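Long-range contact in phospholipase C-beta (PLC-beta) (Sepia officinalis, PDB 3QR0), which is a multidomain protein of the phosphoinositide-specific phospholipase C family, built from PH, EF-hand, TIM-barrel and C2 domains and carrying a calcium ion: residues P19-E33 with T120-W133. Numbering follows the deposited sequence.
Sequences PEQLIKGDKFLKWEE and THLVAENSSVAKKW
The first and last strands of the PH domain pair antiparallel through Leu-29 and Val-123, and Trp-133 of the C-terminal helix 127-141 packs beside them on Phe-28, Leu-22 and Asp-26. Leu-29 and Val-123 form a hydrogen-bonded pair, Leu-29 N giving to Val-123 O at 2.9 Å. One water joins Lys-27 O to Glu-125 N, and another joins Lys-27 N and Asp-26 OD1 to Glu-125 OE1. Phe-28 sends its ring edge into one face of the Trp-133 indole, a T-shaped pair with planes at 86° and centroids 5.0 Å apart, while Ala-124 CB and Val-129 CG1 touch the Phe-28 ring. Over the opposite indole face lies Leu-22 CD2, in CH-pi contact 3.8 Å from the centroid of the five-membered ring. Such packing belongs to the PH fold, whose seven-stranded, strongly bent antiparallel sheet is capped at one end by the C-terminal helix. The indole is also fixed at its edge, where Trp-133 NE1 gives a nearly straight, in-plane bond of 2.8 Å to the anti lone pair of Asp-26 OD2. The syn lone pair of that oxygen takes Gln-21 NE2 at 2.9 Å, reached by an extended chain with CG anti to N (chi1 -177°). Farther along the strands, the six-membered ring of Trp-31 lies in an offset stack on the His-121 ring, planes at 21°, while His-121 CB makes a CH-pi contact over the five-membered ring.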
ATOM      1  N   PRO A  19     -25.196   6.088  -0.585  1.00 29.04           N
ATOM      2  CA  PRO A  19     -26.512   6.728  -0.515  1.00 30.05           C
ATOM      3  C   PRO A  19     -27.407   6.346  -1.686  1.00 30.71           C
ATOM      4  O   PRO A  19     -26.912   6.150  -2.798  1.00 30.02           O
ATOM      5  CB  PRO A  19     -26.184   8.225  -0.586  1.00 30.19           C
ATOM      6  CG  PRO A  19     -24.778   8.336  -0.158  1.00 29.53           C
ATOM      7  CD  PRO A  19     -24.108   7.081  -0.591  1.00 28.57           C
ATOM      8  N   GLU A  20     -28.714   6.258  -1.438  1.00 31.78           N
ATOM      9  CA  GLU A  20     -29.677   5.972  -2.504  1.00 32.87           C
ATOM     10  C   GLU A  20     -29.522   6.925  -3.700  1.00 32.26           C
ATOM     11  O   GLU A  20     -29.732   6.522  -4.842  1.00 32.11           O
ATOM     12  CB  GLU A  20     -31.116   6.017  -1.970  1.00 34.19           C
ATOM     13  CG  GLU A  20     -31.591   4.702  -1.364  1.00 37.12           C
ATOM     14  CD  GLU A  20     -31.879   3.643  -2.419  1.00 40.40           C
ATOM     15  OE1 GLU A  20     -32.783   3.865  -3.259  1.00 44.70           O
ATOM     16  OE2 GLU A  20     -31.206   2.590  -2.407  1.00 42.50           O
ATOM     17  N   GLN A  21     -29.146   8.175  -3.425  1.00 31.85           N
ATOM     18  CA  GLN A  21     -28.907   9.178  -4.466  1.00 31.73           C
ATOM     19  C   GLN A  21     -27.866   8.720  -5.490  1.00 30.73           C
ATOM     20  O   GLN A  21     -28.059   8.912  -6.688  1.00 30.51           O
ATOM     21  CB  GLN A  21     -28.456  10.500  -3.838  1.00 31.99           C
ATOM     22  CG  GLN A  21     -28.255  11.645  -4.835  1.00 32.61           C
ATOM     23  CD  GLN A  21     -27.679  12.896  -4.190  1.00 33.67           C
ATOM     24  OE1 GLN A  21     -27.814  13.104  -2.985  1.00 35.30           O
ATOM     25  NE2 GLN A  21     -27.029  13.737  -4.994  1.00 33.47           N
ATOM     26  N   LEU A  22     -26.769   8.123  -5.018  1.00 29.74           N
ATOM     27  CA  LEU A  22     -25.704   7.655  -5.913  1.00 29.21           C
ATOM     28  C   LEU A  22     -26.060   6.339  -6.597  1.00 29.07           C
ATOM     29  O   LEU A  22     -25.582   6.068  -7.700  1.00 28.72           O
ATOM     30  CB  LEU A  22     -24.364   7.498  -5.180  1.00 28.64           C
ATOM     31  CG  LEU A  22     -23.771   8.685  -4.403  1.00 29.50           C
ATOM     32  CD1 LEU A  22     -22.260   8.724  -4.587  1.00 28.52           C
ATOM     33  CD2 LEU A  22     -24.395  10.026  -4.784  1.00 30.48           C
ATOM     34  N   ILE A  23     -26.883   5.526  -5.938  1.00 29.10           N
ATOM     35  CA  ILE A  23     -27.373   4.271  -6.512  1.00 29.20           C
ATOM     36  C   ILE A  23     -28.326   4.548  -7.676  1.00 29.82           C
ATOM     37  O   ILE A  23     -28.231   3.919  -8.732  1.00 29.69           O
ATOM     38  CB  ILE A  23     -28.075   3.405  -5.434  1.00 29.66           C
ATOM     39  CG1 ILE A  23     -27.043   2.896  -4.424  1.00 28.80           C
ATOM     40  CG2 ILE A  23     -28.813   2.224  -6.065  1.00 30.07           C
ATOM     41  CD1 ILE A  23     -27.638   2.113  -3.280  1.00 30.24           C
ATOM     42  N   LYS A  24     -29.243   5.490  -7.468  1.00 30.18           N
ATOM     43  CA  LYS A  24     -30.121   5.977  -8.525  1.00 31.05           C
ATOM     44  C   LYS A  24     -29.297   6.692  -9.599  1.00 30.55           C
ATOM     45  O   LYS A  24     -29.456   6.437 -10.792  1.00 30.63           O
ATOM     46  CB  LYS A  24     -31.164   6.933  -7.938  1.00 31.86           C
ATOM     47  CG  LYS A  24     -31.913   7.769  -8.958  1.00 34.06           C
ATOM     48  CD  LYS A  24     -32.862   8.746  -8.282  1.00 36.12           C
ATOM     49  CE  LYS A  24     -32.157  10.003  -7.788  1.00 36.69           C
ATOM     50  NZ  LYS A  24     -31.685  10.865  -8.898  1.00 38.20           N
ATOM     51  N   GLY A  25     -28.432   7.600  -9.158  1.00 29.82           N
ATOM     52  CA  GLY A  25     -27.493   8.267 -10.045  1.00 29.32           C
ATOM     53  C   GLY A  25     -27.829   9.720 -10.272  1.00 29.69           C
ATOM     54  O   GLY A  25     -28.946  10.159 -10.004  1.00 30.40           O
ATOM     55  N   ASP A  26     -26.847  10.460 -10.769  1.00 29.05           N
ATOM     56  CA  ASP A  26     -27.017  11.867 -11.088  1.00 29.56           C
ATOM     57  C   ASP A  26     -26.568  12.132 -12.527  1.00 29.42           C
ATOM     58  O   ASP A  26     -25.782  11.371 -13.103  1.00 28.23           O
ATOM     59  CB  ASP A  26     -26.233  12.740 -10.097  1.00 29.26           C
ATOM     60  CG  ASP A  26     -27.019  13.038  -8.820  1.00 30.31           C
ATOM     61  OD1 ASP A  26     -28.191  13.464  -8.918  1.00 32.13           O
ATOM     62  OD2 ASP A  26     -26.458  12.864  -7.720  1.00 31.36           O
ATOM     63  N   LYS A  27     -27.097  13.206 -13.098  1.00 29.92           N
ATOM     64  CA  LYS A  27     -26.784  13.598 -14.463  1.00 30.34           C
ATOM     65  C   LYS A  27     -25.507  14.429 -14.469  1.00 29.47           C
ATOM     66  O   LYS A  27     -25.329  15.312 -13.629  1.00 29.24           O
ATOM     67  CB  LYS A  27     -27.951  14.385 -15.068  1.00 31.68           C
ATOM     68  CG  LYS A  27     -29.265  13.601 -15.076  1.00 33.56           C
ATOM     69  CD  LYS A  27     -30.507  14.497 -15.155  1.00 36.72           C
ATOM     70  CE  LYS A  27     -31.020  14.668 -16.573  1.00 38.32           C
ATOM     71  NZ  LYS A  27     -32.458  15.067 -16.599  1.00 40.70           N
ATOM     72  N   PHE A  28     -24.608  14.114 -15.396  1.00 28.92           N
ATOM     73  CA  PHE A  28     -23.369  14.871 -15.581  1.00 28.34           C
ATOM     74  C   PHE A  28     -23.114  15.064 -17.060  1.00 28.69           C
ATOM     75  O   PHE A  28     -23.528  14.241 -17.872  1.00 28.47           O
ATOM     76  CB  PHE A  28     -22.166  14.114 -15.018  1.00 27.30           C
ATOM     77  CG  PHE A  28     -22.154  13.977 -13.521  1.00 26.24           C
ATOM     78  CD1 PHE A  28     -21.415  14.856 -12.737  1.00 26.06           C
ATOM     79  CD2 PHE A  28     -22.833  12.937 -12.900  1.00 26.60           C
ATOM     80  CE1 PHE A  28     -21.376  14.721 -11.355  1.00 25.61           C
ATOM     81  CE2 PHE A  28     -22.803  12.792 -11.516  1.00 26.11           C
ATOM     82  CZ  PHE A  28     -22.073  13.690 -10.742  1.00 25.98           C
ATOM     83  N   LEU A  29     -22.418  16.141 -17.410  1.00 29.04           N
ATOM     84  CA  LEU A  29     -21.850  16.258 -18.746  1.00 29.65           C
ATOM     85  C   LEU A  29     -20.425  15.732 -18.679  1.00 28.89           C
ATOM     86  O   LEU A  29     -19.648  16.147 -17.823  1.00 28.25           O
ATOM     87  CB  LEU A  29     -21.861  17.701 -19.254  1.00 30.52           C
ATOM     88  CG  LEU A  29     -23.216  18.280 -19.659  1.00 32.46           C
ATOM     89  CD1 LEU A  29     -23.035  19.674 -20.272  1.00 33.92           C
ATOM     90  CD2 LEU A  29     -23.973  17.375 -20.632  1.00 33.22           C
ATOM     91  N   LYS A  30     -20.100  14.801 -19.571  1.00 29.16           N
ATOM     92  CA  LYS A  30     -18.765  14.211 -19.637  1.00 28.90           C
ATOM     93  C   LYS A  30     -18.025  14.764 -20.848  1.00 29.53           C
ATOM     94  O   LYS A  30     -18.591  14.848 -21.930  1.00 29.64           O
ATOM     95  CB  LYS A  30     -18.882  12.690 -19.742  1.00 28.78           C
ATOM     96  CG  LYS A  30     -17.563  11.951 -19.760  1.00 28.64           C
ATOM     97  CD  LYS A  30     -17.783  10.456 -19.918  1.00 29.17           C
ATOM     98  CE  LYS A  30     -16.505   9.683 -19.618  1.00 28.68           C
ATOM     99  NZ  LYS A  30     -15.423  10.031 -20.575  1.00 28.44           N
ATOM    100  N   TRP A  31     -16.759  15.132 -20.660  1.00 29.87           N
ATOM    101  CA  TRP A  31     -15.929  15.636 -21.755  1.00 30.63           C
ATOM    102  C   TRP A  31     -14.501  15.099 -21.642  1.00 30.95           C
ATOM    103  O   TRP A  31     -14.104  14.588 -20.594  1.00 30.25           O
ATOM    104  CB  TRP A  31     -15.929  17.167 -21.768  1.00 30.85           C
ATOM    105  CG  TRP A  31     -15.370  17.781 -20.522  1.00 29.52           C
ATOM    106  CD1 TRP A  31     -16.026  17.981 -19.340  1.00 28.78           C
ATOM    107  CD2 TRP A  31     -14.039  18.276 -20.331  1.00 27.99           C
ATOM    108  NE1 TRP A  31     -15.183  18.561 -18.426  1.00 27.68           N
ATOM    109  CE2 TRP A  31     -13.959  18.756 -19.010  1.00 27.59           C
ATOM    110  CE3 TRP A  31     -12.903  18.346 -21.148  1.00 28.40           C
ATOM    111  CZ2 TRP A  31     -12.789  19.304 -18.482  1.00 27.37           C
ATOM    112  CZ3 TRP A  31     -11.740  18.894 -20.627  1.00 27.70           C
ATOM    113  CH2 TRP A  31     -11.693  19.368 -19.304  1.00 27.37           C
ATOM    114  N   GLU A  32     -13.747  15.213 -22.731  1.00 32.29           N
ATOM    115  CA  GLU A  32     -12.369  14.723 -22.800  1.00 33.11           C
ATOM    116  C   GLU A  32     -11.429  15.812 -23.286  1.00 33.65           C
ATOM    117  O   GLU A  32     -11.808  16.635 -24.110  1.00 34.22           O
ATOM    118  CB  GLU A  32     -12.272  13.559 -23.783  1.00 33.51           C
ATOM    119  CG  GLU A  32     -12.962  12.293 -23.341  1.00 35.01           C
ATOM    120  CD  GLU A  32     -12.823  11.182 -24.370  1.00 36.97           C
ATOM    121  OE1 GLU A  32     -11.831  11.192 -25.135  1.00 38.02           O
ATOM    122  OE2 GLU A  32     -13.703  10.295 -24.407  1.00 39.08           O
ATOM    123  N   GLU A  33     -10.196  15.799 -22.787  1.00 34.11           N
ATOM    124  CA  GLU A  33      -9.141  16.656 -23.327  1.00 35.18           C
ATOM    125  C   GLU A  33      -8.824  16.240 -24.757  1.00 35.43           C
ATOM    126  O   GLU A  33      -8.763  15.044 -25.061  1.00 35.32           O
ATOM    127  CB  GLU A  33      -7.865  16.553 -22.489  1.00 35.29           C
ATOM    128  CG  GLU A  33      -7.904  17.294 -21.174  1.00 37.22           C
ATOM    129  CD  GLU A  33      -6.633  17.101 -20.365  1.00 40.14           C
ATOM    130  OE1 GLU A  33      -6.170  15.947 -20.237  1.00 42.43           O
ATOM    131  OE2 GLU A  33      -6.096  18.101 -19.842  1.00 43.10           O
ATOM    132  N   THR A 120     -10.981  11.278 -15.978  1.00 25.75           N
ATOM    133  CA  THR A 120     -12.381  11.416 -16.367  1.00 25.89           C
ATOM    134  C   THR A 120     -12.865  12.781 -15.874  1.00 25.73           C
ATOM    135  O   THR A 120     -12.642  13.139 -14.711  1.00 25.02           O
ATOM    136  CB  THR A 120     -13.232  10.283 -15.756  1.00 26.07           C
ATOM    137  OG1 THR A 120     -12.702   9.014 -16.167  1.00 26.71           O
ATOM    138  CG2 THR A 120     -14.691  10.389 -16.190  1.00 27.06           C
ATOM    139  N   HIS A 121     -13.507  13.542 -16.760  1.00 25.68           N
ATOM    140  CA  HIS A 121     -13.913  14.911 -16.461  1.00 25.74           C
ATOM    141  C   HIS A 121     -15.423  15.059 -16.594  1.00 25.97           C
ATOM    142  O   HIS A 121     -16.003  14.667 -17.610  1.00 25.66           O
ATOM    143  CB  HIS A 121     -13.228  15.898 -17.400  1.00 26.32           C
ATOM    144  CG  HIS A 121     -11.739  15.770 -17.438  1.00 26.29           C
ATOM    145  ND1 HIS A 121     -10.927  16.213 -16.414  1.00 27.11           N
ATOM    146  CD2 HIS A 121     -10.913  15.262 -18.382  1.00 27.34           C
ATOM    147  CE1 HIS A 121      -9.664  15.982 -16.729  1.00 27.54           C
ATOM    148  NE2 HIS A 121      -9.629  15.403 -17.916  1.00 26.58           N
ATOM    149  N   LEU A 122     -16.038  15.648 -15.571  1.00 25.50           N
ATOM    150  CA  LEU A 122     -17.494  15.735 -15.470  1.00 25.86           C
ATOM    151  C   LEU A 122     -17.930  17.123 -15.032  1.00 25.96           C
ATOM    152  O   LEU A 122     -17.197  17.794 -14.309  1.00 25.32           O
ATOM    153  CB  LEU A 122     -17.998  14.731 -14.439  1.00 25.71           C
ATOM    154  CG  LEU A 122     -17.623  13.273 -14.676  1.00 25.57           C
ATOM    155  CD1 LEU A 122     -17.952  12.432 -13.447  1.00 25.85           C
ATOM    156  CD2 LEU A 122     -18.339  12.753 -15.910  1.00 25.53           C
ATOM    157  N   VAL A 123     -19.123  17.537 -15.474  1.00 26.22           N
ATOM    158  CA  VAL A 123     -19.778  18.744 -14.966  1.00 26.64           C
ATOM    159  C   VAL A 123     -21.108  18.328 -14.338  1.00 27.06           C
ATOM    160  O   VAL A 123     -21.959  17.748 -15.017  1.00 27.32           O
ATOM    161  CB  VAL A 123     -20.038  19.773 -16.085  1.00 27.52           C
ATOM    162  CG1 VAL A 123     -20.620  21.071 -15.506  1.00 27.81           C
ATOM    163  CG2 VAL A 123     -18.755  20.054 -16.872  1.00 27.09           C
ATOM    164  N   ALA A 124     -21.269  18.594 -13.041  1.00 26.81           N
ATOM    165  CA  ALA A 124     -22.526  18.323 -12.335  1.00 27.31           C
ATOM    166  C   ALA A 124     -23.527  19.445 -12.611  1.00 28.45           C
ATOM    167  O   ALA A 124     -23.161  20.472 -13.170  1.00 28.40           O
ATOM    168  CB  ALA A 124     -22.281  18.195 -10.834  1.00 26.57           C
ATOM    169  N   GLU A 125     -24.782  19.241 -12.212  1.00 29.61           N
ATOM    170  CA  GLU A 125     -25.824  20.264 -12.368  1.00 31.05           C
ATOM    171  C   GLU A 125     -25.662  21.408 -11.370  1.00 31.47           C
ATOM    172  O   GLU A 125     -26.167  22.506 -11.597  1.00 32.21           O
ATOM    173  CB  GLU A 125     -27.216  19.661 -12.182  1.00 31.91           C
ATOM    174  CG  GLU A 125     -27.698  18.781 -13.320  1.00 33.19           C
ATOM    175  CD  GLU A 125     -28.920  17.976 -12.928  1.00 35.29           C
ATOM    176  OE1 GLU A 125     -28.834  17.222 -11.931  1.00 37.04           O
ATOM    177  OE2 GLU A 125     -29.961  18.099 -13.605  1.00 37.16           O
ATOM    178  N   ASN A 126     -24.993  21.136 -10.253  1.00 31.19           N
ATOM    179  CA  ASN A 126     -24.751  22.150  -9.226  1.00 31.64           C
ATOM    180  C   ASN A 126     -23.562  21.774  -8.344  1.00 31.10           C
ATOM    181  O   ASN A 126     -22.976  20.702  -8.506  1.00 30.02           O
ATOM    182  CB  ASN A 126     -26.020  22.393  -8.388  1.00 32.44           C
ATOM    183  CG  ASN A 126     -26.490  21.153  -7.649  1.00 32.09           C
ATOM    184  OD1 ASN A 126     -25.744  20.545  -6.881  1.00 32.05           O
ATOM    185  ND2 ASN A 126     -27.740  20.774  -7.877  1.00 33.46           N
ATOM    186  N   SER A 127     -23.214  22.663  -7.417  1.00 31.61           N
ATOM    187  CA  SER A 127     -22.029  22.487  -6.585  1.00 31.30           C
ATOM    188  C   SER A 127     -22.217  21.420  -5.507  1.00 30.71           C
ATOM    189  O   SER A 127     -21.267  20.728  -5.161  1.00 30.01           O
ATOM    190  CB  SER A 127     -21.609  23.822  -5.956  1.00 31.96           C
ATOM    191  OG  SER A 127     -22.547  24.257  -4.989  1.00 33.59           O
ATOM    192  N   SER A 128     -23.437  21.276  -4.995  1.00 31.20           N
ATOM    193  CA  SER A 128     -23.723  20.279  -3.960  1.00 30.84           C
ATOM    194  C   SER A 128     -23.563  18.843  -4.464  1.00 29.65           C
ATOM    195  O   SER A 128     -23.020  17.995  -3.759  1.00 29.05           O
ATOM    196  CB  SER A 128     -25.133  20.474  -3.402  1.00 31.61           C
ATOM    197  OG  SER A 128     -25.237  21.735  -2.771  1.00 34.06           O
ATOM    198  N   VAL A 129     -24.042  18.579  -5.675  1.00 29.50           N
ATOM    199  CA  VAL A 129     -23.898  17.267  -6.295  1.00 28.98           C
ATOM    200  C   VAL A 129     -22.421  16.935  -6.534  1.00 28.23           C
ATOM    201  O   VAL A 129     -21.979  15.830  -6.238  1.00 27.55           O
ATOM    202  CB  VAL A 129     -24.681  17.180  -7.633  1.00 29.55           C
ATOM    203  CG1 VAL A 129     -24.328  15.904  -8.385  1.00 28.56           C
ATOM    204  CG2 VAL A 129     -26.192  17.262  -7.380  1.00 30.23           C
ATOM    205  N   ALA A 130     -21.662  17.897  -7.056  1.00 28.58           N
ATOM    206  CA  ALA A 130     -20.229  17.703  -7.293  1.00 28.22           C
ATOM    207  C   ALA A 130     -19.491  17.371  -5.994  1.00 27.99           C
ATOM    208  O   ALA A 130     -18.644  16.476  -5.966  1.00 27.15           O
ATOM    209  CB  ALA A 130     -19.615  18.940  -7.952  1.00 28.33           C
ATOM    210  N   LYS A 131     -19.816  18.099  -4.931  1.00 28.71           N
ATOM    211  CA  LYS A 131     -19.189  17.887  -3.628  1.00 29.05           C
ATOM    212  C   LYS A 131     -19.560  16.523  -3.054  1.00 28.52           C
ATOM    213  O   LYS A 131     -18.683  15.764  -2.641  1.00 28.16           O
ATOM    214  CB  LYS A 131     -19.581  19.004  -2.651  1.00 29.92           C
ATOM    215  CG  LYS A 131     -18.879  18.925  -1.300  1.00 31.39           C
ATOM    216  CD  LYS A 131     -19.164  20.162  -0.457  1.00 35.18           C
ATOM    217  CE  LYS A 131     -18.563  20.036   0.937  1.00 36.22           C
ATOM    218  NZ  LYS A 131     -18.912  21.209   1.788  1.00 38.55           N
ATOM    219  N   LYS A 132     -20.853  16.204  -3.042  1.00 29.14           N
ATOM    220  CA  LYS A 132     -21.318  14.925  -2.498  1.00 29.15           C
ATOM    221  C   LYS A 132     -20.669  13.729  -3.197  1.00 28.12           C
ATOM    222  O   LYS A 132     -20.212  12.800  -2.531  1.00 27.25           O
ATOM    223  CB  LYS A 132     -22.841  14.804  -2.579  1.00 30.17           C
ATOM    224  CG  LYS A 132     -23.379  13.520  -1.949  1.00 31.95           C
ATOM    225  CD  LYS A 132     -24.709  13.732  -1.242  1.00 35.75           C
ATOM    226  CE  LYS A 132     -25.027  12.589  -0.273  1.00 37.01           C
ATOM    227  NZ  LYS A 132     -23.956  12.353   0.740  1.00 38.28           N
ATOM    228  N   TRP A 133     -20.631  13.750  -4.529  1.00 27.76           N
ATOM    229  CA  TRP A 133     -20.001  12.655  -5.284  1.00 27.35           C
ATOM    230  C   TRP A 133     -18.507  12.552  -4.987  1.00 26.71           C
ATOM    231  O   TRP A 133     -17.978  11.459  -4.835  1.00 26.15           O
ATOM    232  CB  TRP A 133     -20.233  12.796  -6.791  1.00 27.39           C
ATOM    233  CG  TRP A 133     -21.555  12.275  -7.214  1.00 28.29           C
ATOM    234  CD1 TRP A 133     -22.755  12.906  -7.098  1.00 28.64           C
ATOM    235  CD2 TRP A 133     -21.825  11.007  -7.819  1.00 28.14           C
ATOM    236  NE1 TRP A 133     -23.755  12.114  -7.591  1.00 29.61           N
ATOM    237  CE2 TRP A 133     -23.212  10.941  -8.041  1.00 29.33           C
ATOM    238  CE3 TRP A 133     -21.028   9.925  -8.199  1.00 29.11           C
ATOM    239  CZ2 TRP A 133     -23.825   9.828  -8.621  1.00 29.85           C
ATOM    240  CZ3 TRP A 133     -21.641   8.817  -8.781  1.00 28.96           C
ATOM    241  CH2 TRP A 133     -23.022   8.782  -8.985  1.00 28.97           C
TER
HETATM  242  O   HOH W   1     -29.118  14.543 -11.451  1.00 19.52           O
HETATM  243  O   HOH W   2     -25.865  16.757 -11.340  1.00 30.28           O
HETATM  244  O   HOH W   3     -13.784  12.274 -19.324  1.00 27.74           O
HETATM  245  O   HOH W   4     -13.436   8.200 -18.627  1.00 30.72           O
HETATM  246  O   HOH W   5     -15.120  19.025 -15.602  1.00 27.44           O
HETATM  247  O   HOH W   6      -7.197  13.719 -19.625  1.00 35.63           O